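Local atomic coordinates of cysteine synthase (Fusobacterium nucleatum subsp. nucleatum strain ATCC 25586, PDB entry 5XEM), a protein that produces hydrogen sulfide with the help of pyridoxal 5'-phosphate and probably also makes L-cysteine from O-acetyl-L-serine and hydrogen sulfide. Residues K46-L51 with A161-K166; V172-C177 with L279-E284; G183-T188 with S239-I244; S208-L211 with G215-G218; F253-E258 with A273-A278. One frame throughout, in Å; residues are numbered along the deposited sequence.

Contact 1: residues K46-L51 with A161-K166. With PLP (pyridoxal-5'-phosphate), chain D.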
# COMPACT_ATOMS: atom_id res chain seq x y z
N LYS A 46 12.40 -0.21 2.88
CA LYS A 46 13.27 0.89 3.33
C LYS A 46 12.74 1.61 4.54
O LYS A 46 13.52 2.21 5.29
CB LYS A 46 13.60 1.86 2.18
CG LYS A 46 14.33 1.22 1.00
CD LYS A 46 15.60 0.50 1.44
CE LYS A 46 16.64 0.48 0.32
NZ LYS A 46 18.05 0.28 0.77
N ASP A 47 11.43 1.46 4.82
CA ASP A 47 10.89 1.94 6.07
C ASP A 47 11.74 1.39 7.25
O ASP A 47 11.97 2.10 8.26
CB ASP A 47 9.47 1.41 6.28
CG ASP A 47 8.40 2.11 5.46
OD1 ASP A 47 8.75 2.91 4.56
OD2 ASP A 47 7.20 1.83 5.74
N ARG A 48 12.15 0.12 7.16
CA ARG A 48 12.92 -0.51 8.26
C ARG A 48 14.25 0.20 8.50
O ARG A 48 14.64 0.44 9.66
CB ARG A 48 13.21 -1.98 8.00
CG ARG A 48 12.01 -2.88 7.92
CD ARG A 48 12.42 -4.26 7.47
NE ARG A 48 11.31 -5.17 7.22
CZ ARG A 48 10.76 -6.02 8.09
NH1 ARG A 48 11.16 -6.05 9.37
NH2 ARG A 48 9.78 -6.79 7.70
N ILE A 49 14.95 0.52 7.41
CA ILE A 49 16.27 1.18 7.52
C ILE A 49 16.15 2.66 7.84
O ILE A 49 16.98 3.21 8.59
CB ILE A 49 17.23 0.90 6.32
CG1 ILE A 49 16.96 1.73 5.05
CG2 ILE A 49 17.29 -0.61 6.05
CD1 ILE A 49 18.15 1.71 4.07
N ALA A 50 15.12 3.32 7.29
CA ALA A 50 14.84 4.70 7.64
C ALA A 50 14.63 4.83 9.16
O ALA A 50 15.19 5.71 9.80
CB ALA A 50 13.61 5.20 6.89
N LEU A 51 13.81 3.93 9.71
CA LEU A 51 13.53 3.95 11.13
C LEU A 51 14.79 3.70 11.94
O LEU A 51 15.10 4.46 12.86
CB LEU A 51 12.50 2.91 11.50
CG LEU A 51 12.05 2.91 12.97
CD1 LEU A 51 11.49 4.27 13.36
CD2 LEU A 51 11.06 1.79 13.20
N ALA A 161 15.02 -10.86 8.92
CA ALA A 161 15.48 -12.25 9.05
C ALA A 161 14.74 -13.04 10.14
O ALA A 161 14.40 -14.21 9.93
CB ALA A 161 16.98 -12.33 9.29
N GLU A 162 14.51 -12.40 11.28
CA GLU A 162 13.80 -13.05 12.38
C GLU A 162 12.37 -13.38 12.02
O GLU A 162 11.85 -14.43 12.43
CB GLU A 162 13.86 -12.22 13.67
CG GLU A 162 15.26 -12.10 14.27
CD GLU A 162 15.82 -13.40 14.86
OE1 GLU A 162 15.11 -14.42 14.93
OE2 GLU A 162 17.02 -13.41 15.24
N GLU A 163 11.72 -12.51 11.25
CA GLU A 163 10.36 -12.75 10.83
C GLU A 163 10.28 -13.91 9.87
O GLU A 163 9.34 -14.69 9.93
CB GLU A 163 9.76 -11.47 10.20
CG GLU A 163 9.71 -10.30 11.17
CD GLU A 163 9.41 -8.99 10.46
OE1 GLU A 163 8.98 -9.06 9.30
OE2 GLU A 163 9.61 -7.91 11.07
N ILE A 164 11.26 -14.03 8.98
CA ILE A 164 11.35 -15.14 8.04
C ILE A 164 11.54 -16.46 8.82
O ILE A 164 10.82 -17.44 8.58
CB ILE A 164 12.52 -14.94 7.06
CG1 ILE A 164 12.20 -13.80 6.08
CG2 ILE A 164 12.82 -16.23 6.30
CD1 ILE A 164 13.44 -13.36 5.28
N LEU A 165 12.46 -16.45 9.78
CA LEU A 165 12.73 -17.64 10.62
C LEU A 165 11.47 -18.03 11.39
O LEU A 165 11.09 -19.22 11.42
CB LEU A 165 13.91 -17.38 11.57
CG LEU A 165 15.28 -17.27 10.89
CD1 LEU A 165 16.33 -16.79 11.88
CD2 LEU A 165 15.67 -18.60 10.25
N LYS A 166 10.80 -17.04 11.95
CA LYS A 166 9.63 -17.31 12.80
C LYS A 166 8.50 -17.85 11.96
O LYS A 166 7.87 -18.85 12.34
CB LYS A 166 9.16 -16.04 13.54
CG LYS A 166 7.96 -16.26 14.49
CD LYS A 166 7.50 -14.96 15.15
CE LYS A 166 6.62 -14.10 14.24
NZ LYS A 166 7.36 -13.33 13.20
N1 PLP D . 14.24 -2.81 -4.87
C2 PLP D . 13.81 -1.54 -4.69
C2A PLP D . 12.43 -1.13 -5.21
C3 PLP D . 14.61 -0.60 -4.03
O3 PLP D . 14.15 0.67 -3.85
C4 PLP D . 15.87 -0.96 -3.55
C4A PLP D . 16.76 0.04 -2.83
C5 PLP D . 16.28 -2.28 -3.74
C6 PLP D . 15.44 -3.18 -4.40
C5A PLP D . 17.61 -2.80 -3.26
O4P PLP D . 17.61 -2.91 -1.79
P PLP D . 18.96 -2.76 -0.89
O1P PLP D . 18.68 -3.16 0.44
O2P PLP D . 19.33 -1.37 -1.06
O3P PLP D . 19.95 -3.60 -1.61
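Arg48 and Glu163 form the buried ion pair that links segments 46-51 and 161-166. The first segment begins with Lys46, the predicted attachment point of the cofactor. Here it is not bonded to pyridoxal phosphate, and its bent chain places NZ 2.8 Å from O2P of that cofactor, with Gln146 as a second partner. Next comes Asp47, whose carboxylate turns back to the amide of Gly42. Arg48 then stretches out from CG to NE, long enough to span the 12.0 Å between Arg48 CA and Ala161 CA, the nearest such pair of the two segments. It grips end-on: Arg48 NH1 reaches Glu163 OE2 at 3.0 Å with an N-H...O angle of 169°, and Arg48 NH2 reaches Glu163 OE1 at 2.9 Å. The carboxylate stays close to the guanidinium edge, yet the two planes are twisted 46° apart, so OE2 is approached from above its own plane. Glu37 at Arg48 NE and Lys35 at Glu163 OE1 extend the pair into a charge network, which probably eases the burial of both groups. Further along, Ile49 rests on Asn152 and His156 of helix 151-167, while Ala50 faces Ile84 of helix 76-88; behind Glu163, Ala161 and Leu165 pack on helix 183-195.

Contact 2: residues V172-C177 with L279-E284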
# COMPACT_ATOMS: atom_id res chain seq x y z
N VAL A 172 14.05 -22.94 6.32
CA VAL A 172 14.36 -22.14 5.15
C VAL A 172 15.61 -22.67 4.49
O VAL A 172 16.67 -22.76 5.14
CB VAL A 172 14.57 -20.66 5.53
CG1 VAL A 172 14.55 -19.78 4.27
CG2 VAL A 172 13.50 -20.22 6.51
N ASP A 173 15.49 -23.03 3.22
CA ASP A 173 16.60 -23.59 2.43
C ASP A 173 17.33 -22.58 1.57
O ASP A 173 18.54 -22.68 1.40
CB ASP A 173 16.07 -24.70 1.53
CG ASP A 173 15.48 -25.83 2.34
OD1 ASP A 173 16.21 -26.37 3.19
OD2 ASP A 173 14.29 -26.13 2.15
N VAL A 174 16.59 -21.60 1.04
CA VAL A 174 17.18 -20.64 0.12
C VAL A 174 16.55 -19.22 0.37
O VAL A 174 15.39 -19.12 0.66
CB VAL A 174 16.94 -21.06 -1.34
CG1 VAL A 174 17.59 -20.06 -2.29
CG2 VAL A 174 17.47 -22.48 -1.61
N PHE A 175 17.37 -18.18 0.29
CA PHE A 175 16.90 -16.80 0.41
C PHE A 175 17.48 -16.07 -0.79
O PHE A 175 18.67 -16.18 -1.07
CB PHE A 175 17.41 -16.18 1.72
CG PHE A 175 17.20 -14.69 1.83
CD1 PHE A 175 15.92 -14.17 1.92
CD2 PHE A 175 18.29 -13.82 1.86
CE1 PHE A 175 15.71 -12.79 2.01
CE2 PHE A 175 18.09 -12.45 1.97
CZ PHE A 175 16.79 -11.94 2.03
N ILE A 176 16.63 -15.35 -1.54
CA ILE A 176 17.05 -14.67 -2.75
C ILE A 176 16.55 -13.24 -2.61
O ILE A 176 15.37 -13.04 -2.31
CB ILE A 176 16.52 -15.35 -4.04
CG1 ILE A 176 17.19 -16.73 -4.19
CG2 ILE A 176 16.79 -14.48 -5.26
CD1 ILE A 176 16.61 -17.65 -5.22
N CYS A 177 17.45 -12.27 -2.82
CA CYS A 177 17.16 -10.86 -2.56
C CYS A 177 17.82 -9.95 -3.59
O CYS A 177 19.01 -10.13 -3.94
CB CYS A 177 17.65 -10.50 -1.16
SG CYS A 177 17.13 -8.89 -0.55
N LEU A 279 12.84 -18.14 -9.68
CA LEU A 279 12.21 -19.17 -10.50
C LEU A 279 13.26 -19.89 -11.32
O LEU A 279 13.18 -21.09 -11.47
CB LEU A 279 11.20 -18.58 -11.45
CG LEU A 279 9.77 -18.44 -10.97
CD1 LEU A 279 8.88 -18.03 -12.14
CD2 LEU A 279 9.26 -19.75 -10.39
N ASP A 280 14.23 -19.16 -11.86
CA ASP A 280 15.33 -19.77 -12.61
C ASP A 280 16.13 -20.70 -11.71
O ASP A 280 16.48 -21.81 -12.11
CB ASP A 280 16.28 -18.73 -13.18
CG ASP A 280 15.69 -17.95 -14.30
OD1 ASP A 280 14.61 -18.33 -14.81
OD2 ASP A 280 16.31 -16.94 -14.71
N TYR A 281 16.42 -20.24 -10.50
CA TYR A 281 17.11 -21.05 -9.51
C TYR A 281 16.31 -22.30 -9.17
O TYR A 281 16.86 -23.41 -9.17
CB TYR A 281 17.43 -20.26 -8.24
CG TYR A 281 18.17 -21.09 -7.22
CD1 TYR A 281 19.55 -21.22 -7.26
CD2 TYR A 281 17.47 -21.79 -6.24
CE1 TYR A 281 20.22 -22.00 -6.34
CE2 TYR A 281 18.14 -22.58 -5.31
CZ TYR A 281 19.51 -22.69 -5.38
OH TYR A 281 20.16 -23.45 -4.44
N SER A 282 15.02 -22.13 -8.93
CA SER A 282 14.16 -23.25 -8.55
C SER A 282 14.04 -24.28 -9.69
O SER A 282 14.08 -25.49 -9.44
CB SER A 282 12.80 -22.76 -8.12
OG SER A 282 11.99 -23.83 -7.67
N LYS A 283 13.92 -23.82 -10.93
CA LYS A 283 13.98 -24.71 -12.09
C LYS A 283 15.34 -25.45 -12.21
O LYS A 283 15.36 -26.65 -12.50
CB LYS A 283 13.68 -23.97 -13.38
CG LYS A 283 13.52 -24.91 -14.58
CD LYS A 283 12.79 -24.25 -15.75
CE LYS A 283 12.20 -25.27 -16.73
NZ LYS A 283 13.17 -25.70 -17.79
N GLU A 284 16.46 -24.75 -11.98
CA GLU A 284 17.78 -25.42 -11.95
C GLU A 284 17.90 -26.44 -10.82
O GLU A 284 18.75 -27.32 -10.87
CB GLU A 284 18.94 -24.42 -11.85
CG GLU A 284 19.18 -23.62 -13.12
CD GLU A 284 20.57 -23.02 -13.21
OE1 GLU A 284 21.23 -22.82 -12.17
OE2 GLU A 284 21.02 -22.76 -14.35
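Tyr281 brings the CE2 corner of its ring against the two methyls of Val174, with Tyr281 CE2 3.8 Å from Val174 CG2 and about as close to CG1. The two side chains approach from opposite directions, one from the helix and one from the strand. The tyrosine is swung out by its first torsion, CG anti to the backbone N (chi1 -179°), which carries the ring across the gap and brings its hydroxyl oxygen, Tyr281 OH, to 4.0 Å from Val174 CG2. Nearer the helix, Ile176 CD1 touches Tyr281 CB at 4.1 Å, so the isoleucine packs beside the root of the side chain. No hydrogen bond crosses; branched aliphatic residues suit a strand and give the aromatic group apolar surroundings, which Phe202 of strand 200-206 extends by meeting the ring. Because side chains alternate along strand 174-178, Val174 and Ile176 face helix 269-284, whereas Phe175 and Cys177 point to the other side, where helix 183-195 lies. A strand inside a largely parallel sheet, clothed by helices on both faces, is the three-layer alpha/beta arrangement of fold-type II pyridoxal phosphate enzymes, the family of cysteine synthase and cystathionine beta-synthase.

Contact 3: residues G183-T188 with S239-I244. With PLP (pyridoxal-5'-phosphate), chain D.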
# COMPACT_ATOMS: atom_id res chain seq x y z
N GLY A 183 22.15 -3.96 1.36
CA GLY A 183 21.87 -4.04 2.79
C GLY A 183 20.82 -5.04 3.16
O GLY A 183 20.98 -5.78 4.14
N SER A 184 19.71 -5.06 2.43
CA SER A 184 18.67 -6.05 2.75
C SER A 184 19.20 -7.46 2.53
O SER A 184 18.97 -8.35 3.37
CB SER A 184 17.36 -5.80 1.98
OG SER A 184 17.59 -5.76 0.60
N PHE A 185 19.89 -7.70 1.40
CA PHE A 185 20.51 -9.00 1.20
C PHE A 185 21.47 -9.35 2.35
O PHE A 185 21.41 -10.46 2.93
CB PHE A 185 21.31 -9.07 -0.12
CG PHE A 185 22.21 -10.27 -0.17
CD1 PHE A 185 21.66 -11.54 -0.34
CD2 PHE A 185 23.56 -10.15 0.03
CE1 PHE A 185 22.45 -12.66 -0.31
CE2 PHE A 185 24.38 -11.29 0.04
CZ PHE A 185 23.81 -12.53 -0.13
N SER A 186 22.39 -8.43 2.63
CA SER A 186 23.54 -8.77 3.48
C SER A 186 23.13 -8.91 4.95
O SER A 186 23.58 -9.81 5.62
CB SER A 186 24.66 -7.75 3.31
OG SER A 186 25.03 -7.66 1.92
N GLY A 187 22.23 -8.04 5.43
CA GLY A 187 21.78 -8.13 6.80
C GLY A 187 20.90 -9.34 7.04
O GLY A 187 21.05 -10.05 8.05
N THR A 188 19.98 -9.62 6.11
CA THR A 188 19.11 -10.76 6.27
C THR A 188 19.90 -12.06 6.15
O THR A 188 19.72 -12.96 6.98
CB THR A 188 17.97 -10.74 5.25
OG1 THR A 188 17.36 -9.43 5.24
CG2 THR A 188 16.92 -11.82 5.59
N SER A 239 30.83 -11.96 0.89
CA SER A 239 31.22 -13.26 1.46
C SER A 239 30.00 -14.12 1.78
O SER A 239 30.12 -15.34 1.93
CB SER A 239 32.09 -13.07 2.70
OG SER A 239 31.33 -12.57 3.79
N LEU A 240 28.83 -13.49 1.84
CA LEU A 240 27.56 -14.17 2.08
C LEU A 240 26.93 -14.75 0.81
O LEU A 240 26.04 -15.58 0.90
CB LEU A 240 26.57 -13.19 2.75
CG LEU A 240 26.98 -12.67 4.14
CD1 LEU A 240 26.10 -11.51 4.58
CD2 LEU A 240 26.90 -13.81 5.16
N ALA A 241 27.40 -14.33 -0.37
CA ALA A 241 26.76 -14.71 -1.64
C ALA A 241 27.20 -16.08 -2.12
O ALA A 241 28.35 -16.25 -2.49
CB ALA A 241 27.10 -13.68 -2.72
N ASP A 242 26.29 -17.03 -2.16
CA ASP A 242 26.61 -18.36 -2.68
C ASP A 242 26.79 -18.40 -4.19
O ASP A 242 27.46 -19.29 -4.70
CB ASP A 242 25.59 -19.38 -2.20
CG ASP A 242 25.74 -19.68 -0.73
OD1 ASP A 242 26.71 -20.38 -0.37
OD2 ASP A 242 24.91 -19.21 0.08
N ASP A 243 26.19 -17.43 -4.88
CA ASP A 243 26.40 -17.15 -6.30
C ASP A 243 25.77 -15.77 -6.51
O ASP A 243 25.09 -15.28 -5.62
CB ASP A 243 25.67 -18.19 -7.16
CG ASP A 243 26.19 -18.27 -8.59
OD1 ASP A 243 27.14 -17.54 -8.93
OD2 ASP A 243 25.63 -19.06 -9.37
N ILE A 244 26.04 -15.13 -7.64
CA ILE A 244 25.38 -13.86 -8.02
C ILE A 244 24.35 -14.22 -9.09
O ILE A 244 24.70 -14.80 -10.11
CB ILE A 244 26.34 -12.84 -8.63
CG1 ILE A 244 27.61 -12.64 -7.78
CG2 ILE A 244 25.60 -11.53 -8.91
CD1 ILE A 244 27.41 -12.13 -6.37
N1 PLP D . 14.24 -2.81 -4.87
C2 PLP D . 13.81 -1.54 -4.69
C2A PLP D . 12.43 -1.13 -5.21
C3 PLP D . 14.61 -0.60 -4.03
O3 PLP D . 14.15 0.67 -3.85
C4 PLP D . 15.87 -0.96 -3.55
C4A PLP D . 16.76 0.04 -2.83
C5 PLP D . 16.28 -2.28 -3.74
C6 PLP D . 15.44 -3.18 -4.40
C5A PLP D . 17.61 -2.80 -3.26
O4P PLP D . 17.61 -2.91 -1.79
P PLP D . 18.96 -2.76 -0.89
O1P PLP D . 18.68 -3.16 0.44
O2P PLP D . 19.33 -1.37 -1.06
O3P PLP D . 19.95 -3.60 -1.61
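The first turns of helix 183-195 come closest to the 239-244 loop at Ser186 and Leu240, whose CA atoms are 6.9 Å apart. This helix belongs to a strand-turn-helix unit with a glycine-rich turn after strand 174-178, and its N-terminal end receives the phosphate of pyridoxal phosphate. Phe185 carries much of the contact. With CG anti to the backbone N (chi1 166°), its ring reaches out until CE2 lies 4.0 Å from Leu240 CB; the far corner, CZ, approaches the Leu240 carbonyl at the ring edge and Ala241 CB at 4.3 Å. A flat aromatic ring can slip beside the loop backbone in this way, and Tyr236 and Pro203 add to its apolar surroundings. Leu240 answers by sending CD1 onto the helix backbone, 3.2 Å from Ser186 O, a tight fit of methyl against carbonyl. The Ser186 hydroxyl is turned to Gly182 O and to the amide of Asp237. On the cofactor side, Ser184 holds one phosphate oxygen twice: its N is 2.9 Å and its OG 2.8 Å from O1P of pyridoxal phosphate. Serine suits the place because its short side chain lets OG reach the same oxygen as its own N-H; the helix dipole probably adds to the grip. One turn on, Thr188 OG1 donates back to Ser184 O at 2.7 Å, beside the ordinary helical bond from Thr188 N.

Contact 4: residues S208-L211 with G215-G218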
# COMPACT_ATOMS: atom_id res chain seq x y z
N SER A 208 21.90 -6.13 -17.15
CA SER A 208 22.56 -5.08 -17.94
C SER A 208 23.38 -4.08 -17.08
O SER A 208 23.90 -3.09 -17.58
CB SER A 208 21.55 -4.34 -18.81
OG SER A 208 20.44 -3.97 -18.07
N SER A 209 23.48 -4.35 -15.79
CA SER A 209 24.45 -3.66 -14.96
C SER A 209 25.11 -4.63 -13.99
O SER A 209 24.97 -4.50 -12.76
CB SER A 209 23.82 -2.49 -14.22
OG SER A 209 24.86 -1.63 -13.76
N PRO A 210 25.91 -5.54 -14.53
CA PRO A 210 26.40 -6.69 -13.82
C PRO A 210 27.72 -6.41 -13.10
O PRO A 210 28.75 -7.07 -13.37
CB PRO A 210 26.57 -7.69 -14.93
CG PRO A 210 27.10 -6.86 -16.04
CD PRO A 210 26.37 -5.57 -15.94
N LEU A 211 27.67 -5.50 -12.13
CA LEU A 211 28.87 -5.07 -11.44
C LEU A 211 29.54 -6.21 -10.68
O LEU A 211 30.77 -6.38 -10.78
CB LEU A 211 28.61 -3.87 -10.50
CG LEU A 211 29.82 -3.35 -9.74
CD1 LEU A 211 30.95 -3.00 -10.70
CD2 LEU A 211 29.45 -2.13 -8.87
N GLY A 215 31.91 -7.03 -13.38
CA GLY A 215 32.83 -5.95 -13.08
C GLY A 215 32.60 -4.69 -13.90
O GLY A 215 33.52 -3.87 -14.04
N TYR A 216 31.39 -4.51 -14.46
CA TYR A 216 31.07 -3.26 -15.16
C TYR A 216 29.63 -2.91 -14.93
O TYR A 216 28.83 -3.77 -14.55
CB TYR A 216 31.32 -3.34 -16.69
CG TYR A 216 30.42 -4.29 -17.49
CD1 TYR A 216 29.15 -3.91 -17.89
CD2 TYR A 216 30.88 -5.56 -17.89
CE1 TYR A 216 28.35 -4.76 -18.65
CE2 TYR A 216 30.08 -6.41 -18.64
CZ TYR A 216 28.81 -6.01 -19.01
OH TYR A 216 27.98 -6.86 -19.75
N ILE A 217 29.32 -1.65 -15.15
CA ILE A 217 27.96 -1.16 -15.03
C ILE A 217 27.40 -0.69 -16.38
O ILE A 217 28.12 -0.43 -17.36
CB ILE A 217 27.81 -0.05 -13.95
CG1 ILE A 217 28.59 1.21 -14.32
CG2 ILE A 217 28.21 -0.59 -12.58
CD1 ILE A 217 28.11 2.44 -13.56
N GLY A 218 26.08 -0.57 -16.42
CA GLY A 218 25.40 -0.19 -17.63
C GLY A 218 24.00 0.29 -17.27
O GLY A 218 23.61 0.24 -16.11
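Ser209 and Pro210 run beside Tyr216, Ile217 and Gly218, on the two arms that flank the short helix 211-214. Pro210, the centre of an inverse gamma turn, occupies the N-cap position; Gly215, with its positive phi, leads the chain out of the helix. The tight part lies along the backbones. Gly215 N makes two weak hydrogen bonds, to Pro210 O at 3.2 Å and to Leu211 O at 2.9 Å, and at the other end Gly218 N donates to Ser209 OG at 3.1 Å along a fairly straight line (162°). Ser209 OG stands anti to its own nitrogen (chi1 -163°), which aims the hydroxyl across the gap. Glycine suits position 218, since Gly218 CA comes within 3.3 Å of Ser208 O and a side chain there would run into that oxygen. The looser side is the exposed one, where Ile217 meets Leu211 by one methyl, CG2 to CB at 3.9 Å, and sends the rest of its chain away; Leu211 also touches Met227 and Ile232. Tyr216 is also an exposed residue, yet its ring folds back over the proline. A compact pyrrolidine has C-H groups to offer an aromatic face: Pro210 CG sits 3.8 Å from the ring centroid of Tyr216, a CH-pi contact.

Contact 5: residues F253-E258 with A273-A278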
# COMPACT_ATOMS: atom_id res chain seq x y z
N PHE A 253 10.03 -7.12 -15.94
CA PHE A 253 8.72 -6.58 -16.22
C PHE A 253 7.71 -7.70 -16.47
O PHE A 253 6.59 -7.67 -15.96
CB PHE A 253 8.76 -5.61 -17.41
CG PHE A 253 9.24 -4.23 -17.04
CD1 PHE A 253 8.39 -3.33 -16.42
CD2 PHE A 253 10.55 -3.86 -17.25
CE1 PHE A 253 8.83 -2.07 -16.05
CE2 PHE A 253 11.00 -2.60 -16.89
CZ PHE A 253 10.15 -1.71 -16.30
N GLU A 254 8.13 -8.71 -17.24
CA GLU A 254 7.24 -9.83 -17.54
C GLU A 254 6.79 -10.54 -16.25
O GLU A 254 5.60 -10.87 -16.08
CB GLU A 254 7.93 -10.80 -18.51
CG GLU A 254 7.06 -11.99 -18.87
CD GLU A 254 7.61 -12.84 -20.02
OE1 GLU A 254 8.36 -12.30 -20.88
OE2 GLU A 254 7.27 -14.04 -20.06
N MET A 255 7.72 -10.77 -15.34
CA MET A 255 7.44 -11.48 -14.11
C MET A 255 6.66 -10.60 -13.12
O MET A 255 5.83 -11.12 -12.38
CB MET A 255 8.73 -12.01 -13.49
CG MET A 255 8.55 -13.11 -12.47
SD MET A 255 7.49 -14.49 -12.97
CE MET A 255 7.91 -14.66 -14.70
N MET A 256 6.92 -9.30 -13.10
CA MET A 256 6.07 -8.37 -12.32
C MET A 256 4.61 -8.55 -12.76
O MET A 256 3.71 -8.67 -11.95
CB MET A 256 6.52 -6.94 -12.57
CG MET A 256 5.75 -5.89 -11.79
SD MET A 256 6.41 -4.27 -12.17
CE MET A 256 5.15 -3.22 -11.43
N ARG A 257 4.39 -8.57 -14.06
CA ARG A 257 3.04 -8.73 -14.60
C ARG A 257 2.44 -10.10 -14.28
O ARG A 257 1.26 -10.19 -13.96
CB ARG A 257 3.01 -8.47 -16.10
CG ARG A 257 3.27 -7.03 -16.51
CD ARG A 257 3.19 -6.90 -18.03
NE ARG A 257 3.91 -5.73 -18.53
CZ ARG A 257 5.04 -5.73 -19.25
NH1 ARG A 257 5.62 -6.88 -19.61
NH2 ARG A 257 5.58 -4.58 -19.63
N GLU A 258 3.24 -11.16 -14.35
CA GLU A 258 2.74 -12.50 -14.09
C GLU A 258 2.31 -12.62 -12.63
O GLU A 258 1.29 -13.26 -12.32
CB GLU A 258 3.82 -13.53 -14.45
CG GLU A 258 3.30 -14.94 -14.60
CD GLU A 258 2.39 -15.13 -15.80
OE1 GLU A 258 2.14 -14.15 -16.55
OE2 GLU A 258 1.91 -16.26 -15.99
N ALA A 273 12.14 -8.94 -10.92
CA ALA A 273 13.53 -9.37 -11.17
C ALA A 273 13.98 -10.47 -10.22
O ALA A 273 14.52 -11.51 -10.65
CB ALA A 273 14.45 -8.17 -11.10
N THR A 274 13.75 -10.25 -8.92
CA THR A 274 14.16 -11.17 -7.87
C THR A 274 13.39 -12.48 -7.93
O THR A 274 13.97 -13.58 -7.81
CB THR A 274 14.01 -10.51 -6.48
OG1 THR A 274 14.73 -9.28 -6.49
CG2 THR A 274 14.52 -11.41 -5.36
N PHE A 275 12.09 -12.37 -8.21
CA PHE A 275 11.25 -13.53 -8.34
C PHE A 275 11.64 -14.33 -9.59
O PHE A 275 11.67 -15.54 -9.55
CB PHE A 275 9.76 -13.15 -8.41
CG PHE A 275 8.86 -14.33 -8.31
CD1 PHE A 275 8.60 -14.90 -7.08
CD2 PHE A 275 8.31 -14.90 -9.45
CE1 PHE A 275 7.79 -16.00 -6.99
CE2 PHE A 275 7.50 -16.02 -9.37
CZ PHE A 275 7.24 -16.57 -8.13
N LYS A 276 11.96 -13.65 -10.67
CA LYS A 276 12.37 -14.35 -11.90
C LYS A 276 13.68 -15.11 -11.66
O LYS A 276 13.82 -16.28 -12.06
CB LYS A 276 12.50 -13.35 -13.05
CG LYS A 276 13.23 -13.87 -14.27
CD LYS A 276 12.53 -15.03 -14.94
CE LYS A 276 13.29 -15.39 -16.22
NZ LYS A 276 13.10 -16.83 -16.54
N ALA A 277 14.62 -14.47 -10.97
CA ALA A 277 15.88 -15.11 -10.62
C ALA A 277 15.62 -16.32 -9.72
O ALA A 277 16.30 -17.36 -9.83
CB ALA A 277 16.80 -14.12 -9.93
N ALA A 278 14.64 -16.20 -8.82
CA ALA A 278 14.28 -17.31 -7.94
C ALA A 278 13.66 -18.46 -8.69
O ALA A 278 13.90 -19.62 -8.33
CB ALA A 278 13.33 -16.86 -6.83
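Met255 inserts between Phe275 and Lys276 where helix 249-263 packs against helix 269-284, two consecutive helices of the alpha/beta fold joined by a short link. In segments 253-258 and 273-278 the nearest CA atoms are those of Met255 and Lys276, 6.1 Å apart, and the meeting is a Met-aromatic contact. Conformation decides its form. Met255 has CG anti to the backbone N (chi1 -162°), which sends the chain straight toward the other helix; it then bends at both later torsions, beginning with chi2 at 50°, so that the sulfur runs along the ring edge and the methyl turns away from it. The flexible, unbranched methionine is well suited to such a folded path. The side chains of Met255 and Phe275 cross at about a right angle. The methionine meets the ring at its edge: Met255 CG lies 3.5 Å from Phe275 CD2, near the ring plane, and the sulfur is 83° off the ring normal. Leu259 and Ile22 also touch the phenylalanine and keep its setting apolar. Lys276 takes part with its backbone N and its CB, the latter 4.0 Å from Met255 CB. A bend at its second torsion leads the amine away to a salt bridge with Asp280 one turn later, so the residue joins a greasy base to a charged tip. Met255 and Lys276 help line a pocket holding a 2-(2-methoxyethoxy)ethanol molecule, probably from the crystallisation liquor. At the ring edge, Met255 SD stands 3.6 Å from Phe275 CD2 and 4.9 Å from the ring centroid.

Contact 1 closes before the others open along the chain; contacts 3, 4 and 5 are nested within the loop closed by contact 2, with contact 4 inside contact 3. Contacts 2 and 5 share helix 269-284 and lie 13 Å apart, centre to centre. Contacts 2 and 3 are also 13 Å apart between centres and touch, strand 174-178 being followed by helix 183-195. Contact 1 touches both 2 and 3 through helix 151-167. Thus contacts 1, 2, 3 and 5 build continuous layers of helix and sheet, and contacts 1 and 3 reach the cofactor phosphate from different helices. Contact 4 stands apart, its nearest atoms about 7 Å from contact 3 and its centre 28 Å from that of contact 1.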